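Local structure of beta-galactosidase (Marinomonas sp. ef1, 6Y2K) at residues W80-D83 / S87-A90; G71-T76 / T122-R127; I42-T45 / L49-E52; Y31-E36 / T139-G144. The protein hydrolyses beta-D-galactosidic linkages as a cold-active, hexameric glycoside hydrolase of family GH42. All blocks are in the same frame, centred on the assembly; numbering follows the deposited sequence.

Interaction 1. Residues W80-D83 / S87-A90; sequences WLVD and SMLA
The sulfur of Met-88 rests against the helix that precedes it in the chain, between Leu-81 and Val-82: Leu-81 CD2 lies 3.5 Å from Met-88 SD, and Val-82 CA is 3.8 Å from the same SD. Met-88 reaches that spot because its CG stands between the backbone N and the carbonyl carbon (chi1 85°) and the chain then bends at the sulfur, bringing the terminal methyl beside both helix residues: Met-88 CE is 3.8 Å from Leu-81 CD2. Val-82 divides its two methyls. CG2 faces the methionine thioether, while CG1, anti to the backbone N, crosses to the isobutyl fork of Leu-89, with Val-82 CG1 3.8 Å from Leu-89 CD2. With an alanine here both methyls are gone, and Leu-89 would probably lose its partner on the helix while a gap opened beside the Met-88 methyl. Tyr-113 of helix 111-128 touches both Leu-81 and Met-88, so the short helix 79-84 and the turn after it pack on that longer helix, within the excursion that follows the third barrel strand. No hydrogen bond joins 80-83 to 87-90; the fit depends on branched methyls and a flexible, polarisable thioether, and hence on shape rather than on directed polar bonds.

Interaction 2. Residues G71-T76 / T122-R127; sequences GTPTAT and TMMAER
Met-124 and Pro-73 meet inside the third beta/alpha unit of the TIM barrel, where the chain leaving strand 67-71 packs against helix 111-128. Met-124 is the one residue of 122-127 that touches 71-76. Its first torsion is displaced from the usual staggered value (chi1 -95°), the next is nearly straight (chi2 -168°), and the last turns the methyl aside (chi3 110°). The long side chain can therefore lay its sulfur against the proline ring and still direct CE back to the end of the strand. The proline and methionine side chains run past one another in opposite directions, and Pro-73 CD comes within 3.6 Å of Met-124 SD. Thr-72 contributes backbone rather than side chain, its CA lying 4.2 Å from Met-124 SD. An unbranched, pliable methionine suits this buried seam, since it can follow a surface made partly of main chain and partly of a rigid ring.

Proline suits its place by offering that rigid apolar ring to the sulfur. A type I turn runs from Pro-73 to Thr-76, closed by a weak bond from Thr-76 N to Pro-73 O. The hydroxyl of Thr-72 is engaged elsewhere, with Gln-226 of helix 205-233 and the backbone N of Asp-140. A neighbouring side of helix 111-128 is packed by the same helix 205-233, where Ala-125 touches Ile-229. At the strand end, Met-124 CE stops 3.7 Å from the carbonyl oxygen Gly-71 O.

Interaction 3. Residues I42-T45 / L49-E52; sequences IEPT and LHWE
Ile-42 sets its branched side chain over one face of the Trp-51 indole. Its CG2 stands 3.8 Å from the centroid of the six-membered ring of Trp-51, only 18° off the ring normal, a CH-pi contact. Ile-42 CG2 is anti to the backbone N and CG1 lies beside that N; with chi2 extended (163°), Ile-42 CD1 also comes to the ring, 3.7 Å from Trp-51 CZ3. An alanine in place of Trp-51 would probably leave these Ile-42 carbons without their flat cover and open a gap against Met-124 of helix 111-128.

His-50 is turned differently. Pro-44 comes to the edge of the imidazole, near its plane, with Pro-44 CD 3.5 Å from His-50 CD2. Glu-43 and Leu-49 run side by side in the same direction, Glu-43 CG lying 3.7 Å from Leu-49 CD2; beyond this aliphatic packing, Glu-43 OE1 meets Arg-119 and Trp-39 NE1, and OE2 the N of Gly-47. On the backbone, Ile-42 O accepts a bent bond from His-50 N (2.7 Å, 141° at the hydrogen) and also receives a CA-H contact from Leu-49.

Thr-45 bonds to Arg-188 of the second subunit, which places the loop at an interface of the hexamer. A chain that leaves helix 39-42 and folds back on itself before helix 52-63 forms part of the long connection from the second strand to the second helix of this TIM barrel.

Interaction 4. Residues Y31-E36 / T139-G144; sequences YVRVGE and TDNEYG
Glu-36 and Asp-140 bring the two backbones closest, their CA atoms 6.4 Å apart, where both chains leave regular strand geometry: Gly-35 and Asp-140 each adopt positive phi, and at Gly-35 (103°) a side chain would be forced against the preceding carbonyl oxygen. From this bend Glu-36 folds back on its own strand. Its chain is bent at chi2 (-72°), which lays the carboxylate over one face of the Arg-33 guanidinium; Glu-36 OE2 is 3.0 Å from Arg-33 NH2, a salt bridge of charges alone, since no N-H points at the oxygen.

Asn-141 approaches the pair from the loop after strand four, two strands along the barrel. Its OD1 lies 3.6 Å from Glu-36 CG, while the amide plane is turned 72° from the guanidinium. A water sits among the three, 2.7 Å from Glu-36 OE2 and from Asn-141 OD1, and cannot serve all the acceptors near it at once; the bond from Arg-33 NH2 is weak. Tyr-8 bonds to the same Glu-36 oxygen and Asn-242 ND2 to Asn-141 OD1.

These residues stand at the C-terminal ends of strands two and four of the TIM barrel, where clan GH-A enzymes carry their active site. The Asn-Glu sequence just after strand four fits the clan signature, in which the glutamate is as a rule the acid/base; Glu-142 bonds to a bound glycerol, consistent with a sugar pocket. Arg-33 NH1 makes a salt bridge to Glu-314 on strand 310-315. Asp-140 steadies its own bend: Asn-141 N donates to Asp-140 OD1 at 2.8 Å, an oxygen paired also with Arg-104, while OD2 is held by Thr-74 OG1.

How the interactions relate
Interaction 4 lies deepest, about 16 Å from the centre of the chain and beside a bound glycerol that may mark the sugar pocket; the others step outward from it. Interaction 2, with its centre 10 Å away, is joined to it directly, Thr-74 OG1 lying 2.6 Å from Asp-140 OD2 and Gly-71 N 2.8 Å from Val-34 O. Interaction 3 packs on helix 111-128 beside interaction 2, where Met-124 CG is 3.5 Å from Trp-51 CH2, so this methionine is wedged between the strand end and the loop. Interaction 1 meets interaction 3 through Trp-80 NE1, 2.9 Å from Glu-43 O, and both also touch the second subunit.

Interaction 1. Residues W80-D83 / S87-A90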
loop_
_atom_site.group_PDB
_atom_site.type_symbol
_atom_site.label_atom_id
_atom_site.label_comp_id
_atom_site.label_asym_id
_atom_site.label_seq_id
_atom_site.Cartn_x
_atom_site.Cartn_y
_atom_site.Cartn_z
ATOM N N TRP A 80 -54.426 -16.878 16.361
ATOM C CA TRP A 80 -55.433 -17.312 17.338
ATOM C C TRP A 80 -54.873 -18.360 18.307
ATOM O O TRP A 80 -55.205 -18.359 19.490
ATOM C CB TRP A 80 -56.724 -17.808 16.666
ATOM C CG TRP A 80 -56.609 -19.034 15.811
ATOM C CD1 TRP A 80 -56.611 -19.068 14.455
ATOM C CD2 TRP A 80 -56.511 -20.400 16.244
ATOM N NE1 TRP A 80 -56.516 -20.361 14.006
ATOM C CE2 TRP A 80 -56.452 -21.200 15.084
ATOM C CE3 TRP A 80 -56.484 -21.029 17.495
ATOM C CZ2 TRP A 80 -56.347 -22.595 15.140
ATOM C CZ3 TRP A 80 -56.380 -22.410 17.552
ATOM C CH2 TRP A 80 -56.313 -23.179 16.380
ATOM N N LEU A 81 -54.008 -19.239 17.808
ATOM C CA LEU A 81 -53.403 -20.289 18.639
ATOM C C LEU A 81 -52.355 -19.694 19.599
ATOM O O LEU A 81 -52.334 -20.023 20.784
ATOM C CB LEU A 81 -52.812 -21.387 17.736
ATOM C CG LEU A 81 -52.328 -22.697 18.374
ATOM C CD1 LEU A 81 -52.319 -23.822 17.344
ATOM C CD2 LEU A 81 -50.943 -22.551 18.999
ATOM N N VAL A 82 -51.519 -18.797 19.085
ATOM C CA VAL A 82 -50.548 -18.054 19.911
ATOM C C VAL A 82 -51.258 -17.308 21.051
ATOM O O VAL A 82 -50.825 -17.378 22.204
ATOM C CB VAL A 82 -49.698 -17.071 19.054
ATOM C CG1 VAL A 82 -48.863 -16.134 19.926
ATOM C CG2 VAL A 82 -48.801 -17.839 18.079
ATOM N N ASP A 83 -52.353 -16.621 20.728
ATOM C CA ASP A 83 -53.108 -15.864 21.727
ATOM C C ASP A 83 -53.693 -16.773 22.823
ATOM O O ASP A 83 -53.787 -16.365 23.978
ATOM C CB ASP A 83 -54.227 -15.041 21.066
ATOM C CG ASP A 83 -53.705 -13.869 20.244
ATOM O OD1 ASP A 83 -52.533 -13.478 20.405
ATOM O OD2 ASP A 83 -54.477 -13.329 19.425
ATOM N N SER A 87 -47.687 -18.955 26.970
ATOM C CA SER A 87 -46.507 -19.697 27.433
ATOM C C SER A 87 -45.744 -20.455 26.322
ATOM O O SER A 87 -44.654 -20.990 26.590
ATOM C CB SER A 87 -46.899 -20.690 28.533
ATOM O OG SER A 87 -47.650 -21.781 28.006
ATOM N N MET A 88 -46.309 -20.544 25.111
ATOM C CA MET A 88 -45.615 -21.172 23.981
ATOM C C MET A 88 -44.512 -20.298 23.381
ATOM O O MET A 88 -43.632 -20.814 22.707
ATOM C CB MET A 88 -46.599 -21.597 22.862
ATOM C CG MET A 88 -46.980 -20.518 21.863
ATOM S SD MET A 88 -48.278 -21.035 20.723
ATOM C CE MET A 88 -47.271 -21.543 19.330
ATOM N N LEU A 89 -44.571 -18.987 23.600
ATOM C CA LEU A 89 -43.621 -18.075 22.977
ATOM C C LEU A 89 -42.244 -18.129 23.629
ATOM O O LEU A 89 -42.114 -18.131 24.852
ATOM C CB LEU A 89 -44.155 -16.638 22.974
ATOM C CG LEU A 89 -45.400 -16.392 22.111
ATOM C CD1 LEU A 89 -45.924 -14.981 22.342
ATOM C CD2 LEU A 89 -45.124 -16.611 20.631
ATOM N N ALA A 90 -41.216 -18.172 22.786
ATOM C CA ALA A 90 -39.836 -18.126 23.242
ATOM C C ALA A 90 -39.468 -16.744 23.775
ATOM O O ALA A 90 -40.140 -15.751 23.483
ATOM C CB ALA A 90 -38.908 -18.484 22.092
#

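Interaction 2. Residues G71-T76 / T122-R127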
loop_
_atom_site.group_PDB
_atom_site.type_symbol
_atom_site.label_atom_id
_atom_site.label_comp_id
_atom_site.label_asym_id
_atom_site.label_seq_id
_atom_site.Cartn_x
_atom_site.Cartn_y
_atom_site.Cartn_z
ATOM N N GLY A 71 -45.641 -31.484 4.019
ATOM C CA GLY A 71 -45.076 -30.853 5.224
ATOM C C GLY A 71 -46.108 -30.640 6.326
ATOM O O GLY A 71 -47.177 -30.106 6.053
ATOM N N THR A 72 -45.795 -31.039 7.564
ATOM C CA THR A 72 -46.626 -30.669 8.705
ATOM C C THR A 72 -46.430 -29.159 8.921
ATOM O O THR A 72 -45.315 -28.660 8.770
ATOM C CB THR A 72 -46.331 -31.460 10.011
ATOM O OG1 THR A 72 -45.027 -31.150 10.528
ATOM C CG2 THR A 72 -46.464 -32.951 9.780
ATOM N N PRO A 73 -47.508 -28.433 9.253
ATOM C CA PRO A 73 -47.493 -26.972 9.247
ATOM C C PRO A 73 -47.089 -26.297 10.571
ATOM O O PRO A 73 -47.430 -25.129 10.802
ATOM C CB PRO A 73 -48.945 -26.647 8.894
ATOM C CG PRO A 73 -49.697 -27.697 9.631
ATOM C CD PRO A 73 -48.877 -28.946 9.455
ATOM N N THR A 74 -46.319 -26.996 11.396
ATOM C CA THR A 74 -46.077 -26.577 12.779
ATOM C C THR A 74 -45.014 -25.476 12.961
ATOM O O THR A 74 -44.847 -24.968 14.074
ATOM C CB THR A 74 -45.724 -27.789 13.665
ATOM O OG1 THR A 74 -44.607 -28.491 13.113
ATOM C CG2 THR A 74 -46.898 -28.743 13.770
ATOM N N ALA A 75 -44.316 -25.098 11.890
ATOM C CA ALA A 75 -43.343 -24.000 11.941
ATOM C C ALA A 75 -44.006 -22.646 12.106
ATOM O O ALA A 75 -43.395 -21.724 12.658
ATOM C CB ALA A 75 -42.483 -23.991 10.682
ATOM N N THR A 76 -45.235 -22.527 11.607
ATOM C CA THR A 76 -45.961 -21.266 11.560
ATOM C C THR A 76 -47.406 -21.437 12.052
ATOM O O THR A 76 -48.343 -21.391 11.256
ATOM C CB THR A 76 -45.941 -20.675 10.128
ATOM O OG1 THR A 76 -46.184 -21.699 9.161
ATOM C CG2 THR A 76 -44.594 -20.055 9.831
ATOM N N THR A 122 -51.875 -35.400 13.937
ATOM C CA THR A 122 -52.808 -36.528 13.917
ATOM C C THR A 122 -53.922 -36.312 12.892
ATOM O O THR A 122 -54.201 -37.211 12.095
ATOM C CB THR A 122 -53.411 -36.804 15.303
ATOM O OG1 THR A 122 -52.358 -37.104 16.223
ATOM C CG2 THR A 122 -54.393 -37.997 15.249
ATOM N N MET A 123 -54.542 -35.129 12.898
ATOM C CA MET A 123 -55.561 -34.800 11.890
ATOM C C MET A 123 -55.048 -34.998 10.463
ATOM O O MET A 123 -55.704 -35.652 9.655
ATOM C CB MET A 123 -56.054 -33.355 12.033
ATOM C CG MET A 123 -57.092 -33.119 13.117
ATOM S SD MET A 123 -57.918 -31.523 12.878
ATOM C CE MET A 123 -56.579 -30.392 13.182
ATOM N N MET A 124 -53.876 -34.432 10.165
ATOM C CA MET A 124 -53.271 -34.530 8.820
ATOM C C MET A 124 -52.876 -35.940 8.429
ATOM O O MET A 124 -53.136 -36.362 7.303
ATOM C CB MET A 124 -52.010 -33.668 8.701
ATOM C CG MET A 124 -52.236 -32.297 8.122
ATOM S SD MET A 124 -50.667 -31.511 7.699
ATOM C CE MET A 124 -50.632 -31.466 5.912
ATOM N N ALA A 125 -52.205 -36.631 9.346
ATOM C CA ALA A 125 -51.753 -38.007 9.120
ATOM C C ALA A 125 -52.913 -38.998 8.922
ATOM O O ALA A 125 -52.788 -39.946 8.144
ATOM C CB ALA A 125 -50.877 -38.459 10.269
ATOM N N GLU A 126 -54.019 -38.791 9.641
ATOM C CA GLU A 126 -55.199 -39.636 9.471
ATOM C C GLU A 126 -55.837 -39.386 8.101
ATOM O O GLU A 126 -56.193 -40.336 7.408
ATOM C CB GLU A 126 -56.181 -39.471 10.647
ATOM C CG GLU A 126 -55.659 -40.176 11.897
ATOM C CD GLU A 126 -56.450 -39.905 13.165
ATOM O OE1 GLU A 126 -57.129 -38.861 13.268
ATOM O OE2 GLU A 126 -56.370 -40.747 14.084
ATOM N N ARG A 127 -55.940 -38.123 7.690
ATOM C CA ARG A 127 -56.542 -37.799 6.395
ATOM C C ARG A 127 -55.686 -38.221 5.189
ATOM O O ARG A 127 -56.231 -38.729 4.193
ATOM C CB ARG A 127 -56.862 -36.301 6.290
ATOM C CG ARG A 127 -57.700 -35.942 5.064
ATOM C CD ARG A 127 -58.310 -34.548 5.137
ATOM N NE ARG A 127 -59.308 -34.335 4.083
ATOM C CZ ARG A 127 -60.584 -34.745 4.126
ATOM N NH1 ARG A 127 -61.067 -35.402 5.175
ATOM N NH2 ARG A 127 -61.392 -34.505 3.097
#

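Interaction 3. Residues I42-T45 / L49-E52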
loop_
_atom_site.group_PDB
_atom_site.type_symbol
_atom_site.label_atom_id
_atom_site.label_comp_id
_atom_site.label_asym_id
_atom_site.label_seq_id
_atom_site.Cartn_x
_atom_site.Cartn_y
_atom_site.Cartn_z
ATOM N N ILE A 42 -55.671 -23.976 6.511
ATOM C CA ILE A 42 -56.374 -25.155 7.035
ATOM C C ILE A 42 -57.367 -24.780 8.146
ATOM O O ILE A 42 -58.495 -25.265 8.140
ATOM C CB ILE A 42 -55.400 -26.224 7.583
ATOM C CG1 ILE A 42 -54.487 -26.759 6.467
ATOM C CG2 ILE A 42 -56.169 -27.389 8.221
ATOM C CD1 ILE A 42 -53.263 -27.492 6.972
ATOM N N GLU A 43 -56.932 -23.951 9.098
ATOM C CA GLU A 43 -57.708 -23.636 10.302
ATOM C C GLU A 43 -57.588 -22.138 10.627
ATOM O O GLU A 43 -56.839 -21.748 11.532
ATOM C CB GLU A 43 -57.249 -24.503 11.484
ATOM C CG GLU A 43 -58.226 -24.512 12.660
ATOM C CD GLU A 43 -57.827 -25.460 13.792
ATOM O OE1 GLU A 43 -56.640 -25.818 13.892
ATOM O OE2 GLU A 43 -58.697 -25.854 14.607
ATOM N N PRO A 44 -58.322 -21.294 9.884
ATOM C CA PRO A 44 -58.249 -19.841 10.117
ATOM C C PRO A 44 -58.827 -19.399 11.453
ATOM O O PRO A 44 -58.454 -18.339 11.947
ATOM C CB PRO A 44 -59.055 -19.226 8.965
ATOM C CG PRO A 44 -59.728 -20.344 8.257
ATOM C CD PRO A 44 -59.150 -21.647 8.720
ATOM N N THR A 45 -59.747 -20.194 12.001
ATOM C CA THR A 45 -60.307 -19.980 13.335
ATOM C C THR A 45 -60.531 -21.388 13.910
ATOM O O THR A 45 -60.825 -22.311 13.145
ATOM C CB THR A 45 -61.593 -19.120 13.257
ATOM O OG1 THR A 45 -62.064 -18.788 14.570
ATOM C CG2 THR A 45 -62.713 -19.831 12.474
ATOM N N LEU A 49 -62.267 -26.138 9.699
ATOM C CA LEU A 49 -61.185 -26.734 8.934
ATOM C C LEU A 49 -61.470 -26.716 7.452
ATOM O O LEU A 49 -62.615 -26.875 7.036
ATOM C CB LEU A 49 -60.937 -28.161 9.393
ATOM C CG LEU A 49 -60.557 -28.282 10.869
ATOM C CD1 LEU A 49 -60.704 -29.718 11.339
ATOM C CD2 LEU A 49 -59.139 -27.779 11.105
ATOM N N HIS A 50 -60.410 -26.525 6.671
ATOM C CA HIS A 50 -60.490 -26.431 5.223
ATOM C C HIS A 50 -59.433 -27.350 4.610
ATOM O O HIS A 50 -58.247 -26.987 4.527
ATOM C CB HIS A 50 -60.288 -24.985 4.769
ATOM C CG HIS A 50 -61.283 -24.021 5.342
ATOM N ND1 HIS A 50 -62.493 -23.747 4.743
ATOM C CD2 HIS A 50 -61.242 -23.263 6.465
ATOM C CE1 HIS A 50 -63.156 -22.865 5.473
ATOM N NE2 HIS A 50 -62.417 -22.557 6.525
ATOM N N TRP A 51 -59.869 -28.552 4.230
ATOM C CA TRP A 51 -59.028 -29.548 3.559
ATOM C C TRP A 51 -59.248 -29.625 2.045
ATOM O O TRP A 51 -58.431 -30.228 1.347
ATOM C CB TRP A 51 -59.288 -30.943 4.125
ATOM C CG TRP A 51 -58.924 -31.136 5.556
ATOM C CD1 TRP A 51 -59.763 -31.503 6.572
ATOM C CD2 TRP A 51 -57.625 -30.990 6.137
ATOM N NE1 TRP A 51 -59.056 -31.601 7.759
ATOM C CE2 TRP A 51 -57.744 -31.294 7.515
ATOM C CE3 TRP A 51 -56.369 -30.639 5.629
ATOM C CZ2 TRP A 51 -56.650 -31.250 8.391
ATOM C CZ3 TRP A 51 -55.281 -30.608 6.495
ATOM C CH2 TRP A 51 -55.434 -30.910 7.864
ATOM N N GLU A 52 -60.340 -29.050 1.539
ATOM C CA GLU A 52 -60.691 -29.173 0.114
ATOM C C GLU A 52 -59.546 -28.760 -0.827
ATOM O O GLU A 52 -59.271 -29.458 -1.808
ATOM C CB GLU A 52 -61.954 -28.365 -0.189
ATOM C CG GLU A 52 -62.470 -28.451 -1.624
ATOM C CD GLU A 52 -63.615 -27.482 -1.858
ATOM O OE1 GLU A 52 -63.371 -26.410 -2.465
ATOM O OE2 GLU A 52 -64.750 -27.774 -1.408
#

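Interaction 4. Residues Y31-E36 / T139-G144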
loop_
_atom_site.group_PDB
_atom_site.type_symbol
_atom_site.label_atom_id
_atom_site.label_comp_id
_atom_site.label_asym_id
_atom_site.label_seq_id
_atom_site.Cartn_x
_atom_site.Cartn_y
_atom_site.Cartn_z
ATOM N N TYR A 31 -40.691 -34.908 -7.871
ATOM C CA TYR A 31 -41.166 -34.733 -6.495
ATOM C C TYR A 31 -41.574 -33.284 -6.248
ATOM O O TYR A 31 -40.950 -32.360 -6.761
ATOM C CB TYR A 31 -40.080 -35.102 -5.482
ATOM C CG TYR A 31 -39.880 -36.578 -5.299
ATOM C CD1 TYR A 31 -39.262 -37.336 -6.289
ATOM C CD2 TYR A 31 -40.288 -37.223 -4.134
ATOM C CE1 TYR A 31 -39.068 -38.697 -6.135
ATOM C CE2 TYR A 31 -40.095 -38.586 -3.963
ATOM C CZ TYR A 31 -39.487 -39.319 -4.970
ATOM O OH TYR A 31 -39.280 -40.673 -4.827
ATOM N N VAL A 32 -42.620 -33.096 -5.447
ATOM C CA VAL A 32 -43.136 -31.765 -5.133
ATOM C C VAL A 32 -43.456 -31.675 -3.645
ATOM O O VAL A 32 -44.195 -32.519 -3.124
ATOM C CB VAL A 32 -44.412 -31.451 -5.942
ATOM C CG1 VAL A 32 -44.905 -30.031 -5.655
ATOM C CG2 VAL A 32 -44.159 -31.641 -7.431
ATOM N N ARG A 33 -42.916 -30.658 -2.964
ATOM C CA ARG A 33 -43.233 -30.433 -1.552
ATOM C C ARG A 33 -44.357 -29.400 -1.418
ATOM O O ARG A 33 -44.347 -28.372 -2.093
ATOM C CB ARG A 33 -42.002 -29.990 -0.760
ATOM C CG ARG A 33 -42.219 -30.002 0.746
ATOM C CD ARG A 33 -41.113 -29.289 1.502
ATOM N NE ARG A 33 -41.061 -27.865 1.175
ATOM C CZ ARG A 33 -40.142 -27.015 1.630
ATOM N NH1 ARG A 33 -39.183 -27.422 2.460
ATOM N NH2 ARG A 33 -40.189 -25.740 1.251
ATOM N N VAL A 34 -45.338 -29.698 -0.565
ATOM C CA VAL A 34 -46.404 -28.746 -0.225
ATOM C C VAL A 34 -46.779 -28.806 1.261
ATOM O O VAL A 34 -46.525 -29.809 1.933
ATOM C CB VAL A 34 -47.696 -28.977 -1.060
ATOM C CG1 VAL A 34 -47.397 -28.937 -2.555
ATOM C CG2 VAL A 34 -48.386 -30.278 -0.681
ATOM N N GLY A 35 -47.373 -27.717 1.758
ATOM C CA GLY A 35 -48.156 -27.737 3.005
ATOM C C GLY A 35 -47.569 -27.186 4.301
ATOM O O GLY A 35 -48.328 -26.915 5.240
ATOM N N GLU A 36 -46.251 -26.997 4.367
ATOM C CA GLU A 36 -45.584 -26.673 5.650
ATOM C C GLU A 36 -45.892 -25.285 6.247
ATOM O O GLU A 36 -45.636 -25.067 7.433
ATOM C CB GLU A 36 -44.059 -26.926 5.580
ATOM C CG GLU A 36 -43.174 -25.823 4.974
ATOM C CD GLU A 36 -43.289 -25.650 3.462
ATOM O OE1 GLU A 36 -44.119 -26.323 2.794
ATOM O OE2 GLU A 36 -42.529 -24.810 2.929
ATOM N N THR A 139 -41.318 -33.079 8.556
ATOM C CA THR A 139 -41.761 -32.554 9.850
ATOM C C THR A 139 -41.393 -31.076 9.972
ATOM O O THR A 139 -40.238 -30.717 9.801
ATOM C CB THR A 139 -41.131 -33.316 11.021
ATOM O OG1 THR A 139 -39.709 -33.373 10.851
ATOM C CG2 THR A 139 -41.699 -34.731 11.095
ATOM N N ASP A 140 -42.376 -30.221 10.238
ATOM C CA ASP A 140 -42.115 -28.815 10.560
ATOM C C ASP A 140 -41.363 -28.159 9.359
ATOM O O ASP A 140 -41.674 -28.465 8.188
ATOM C CB ASP A 140 -41.364 -28.763 11.912
ATOM C CG ASP A 140 -41.442 -27.405 12.624
ATOM O OD1 ASP A 140 -40.556 -26.550 12.347
ATOM O OD2 ASP A 140 -42.316 -27.228 13.509
ATOM N N ASN A 141 -40.424 -27.254 9.629
ATOM C CA ASN A 141 -39.630 -26.596 8.591
ATOM C C ASN A 141 -38.437 -25.889 9.236
ATOM O O ASN A 141 -38.617 -24.904 9.948
ATOM C CB ASN A 141 -40.458 -25.569 7.808
ATOM C CG ASN A 141 -39.708 -25.030 6.600
ATOM O OD1 ASN A 141 -39.597 -25.712 5.561
ATOM N ND2 ASN A 141 -39.169 -23.816 6.729
ATOM N N GLU A 142 -37.237 -26.412 8.995
ATOM C CA GLU A 142 -35.984 -25.787 9.424
ATOM C C GLU A 142 -35.967 -25.497 10.922
ATOM O O GLU A 142 -35.913 -24.343 11.355
ATOM C CB GLU A 142 -35.687 -24.509 8.611
ATOM C CG GLU A 142 -35.368 -24.740 7.133
ATOM C CD GLU A 142 -34.825 -23.491 6.444
ATOM O OE1 GLU A 142 -35.259 -22.376 6.802
ATOM O OE2 GLU A 142 -33.955 -23.613 5.543
ATOM N N TYR A 143 -36.018 -26.571 11.706
ATOM C CA TYR A 143 -35.844 -26.501 13.147
ATOM C C TYR A 143 -34.632 -25.639 13.431
ATOM O O TYR A 143 -33.578 -25.848 12.826
ATOM C CB TYR A 143 -35.560 -27.885 13.759
ATOM C CG TYR A 143 -36.689 -28.899 13.755
ATOM C CD1 TYR A 143 -37.996 -28.537 14.064
ATOM C CD2 TYR A 143 -36.429 -30.242 13.503
ATOM C CE1 TYR A 143 -39.020 -29.482 14.088
ATOM C CE2 TYR A 143 -37.444 -31.191 13.521
ATOM C CZ TYR A 143 -38.735 -30.810 13.817
ATOM O OH TYR A 143 -39.742 -31.759 13.836
ATOM N N GLY A 144 -34.785 -24.677 14.339
ATOM C CA GLY A 144 -33.665 -23.859 14.793
ATOM C C GLY A 144 -33.426 -22.587 13.994
ATOM O O GLY A 144 -32.728 -21.697 14.488
HETATM O O HOH W 1 -40.000 -24.010 3.522
#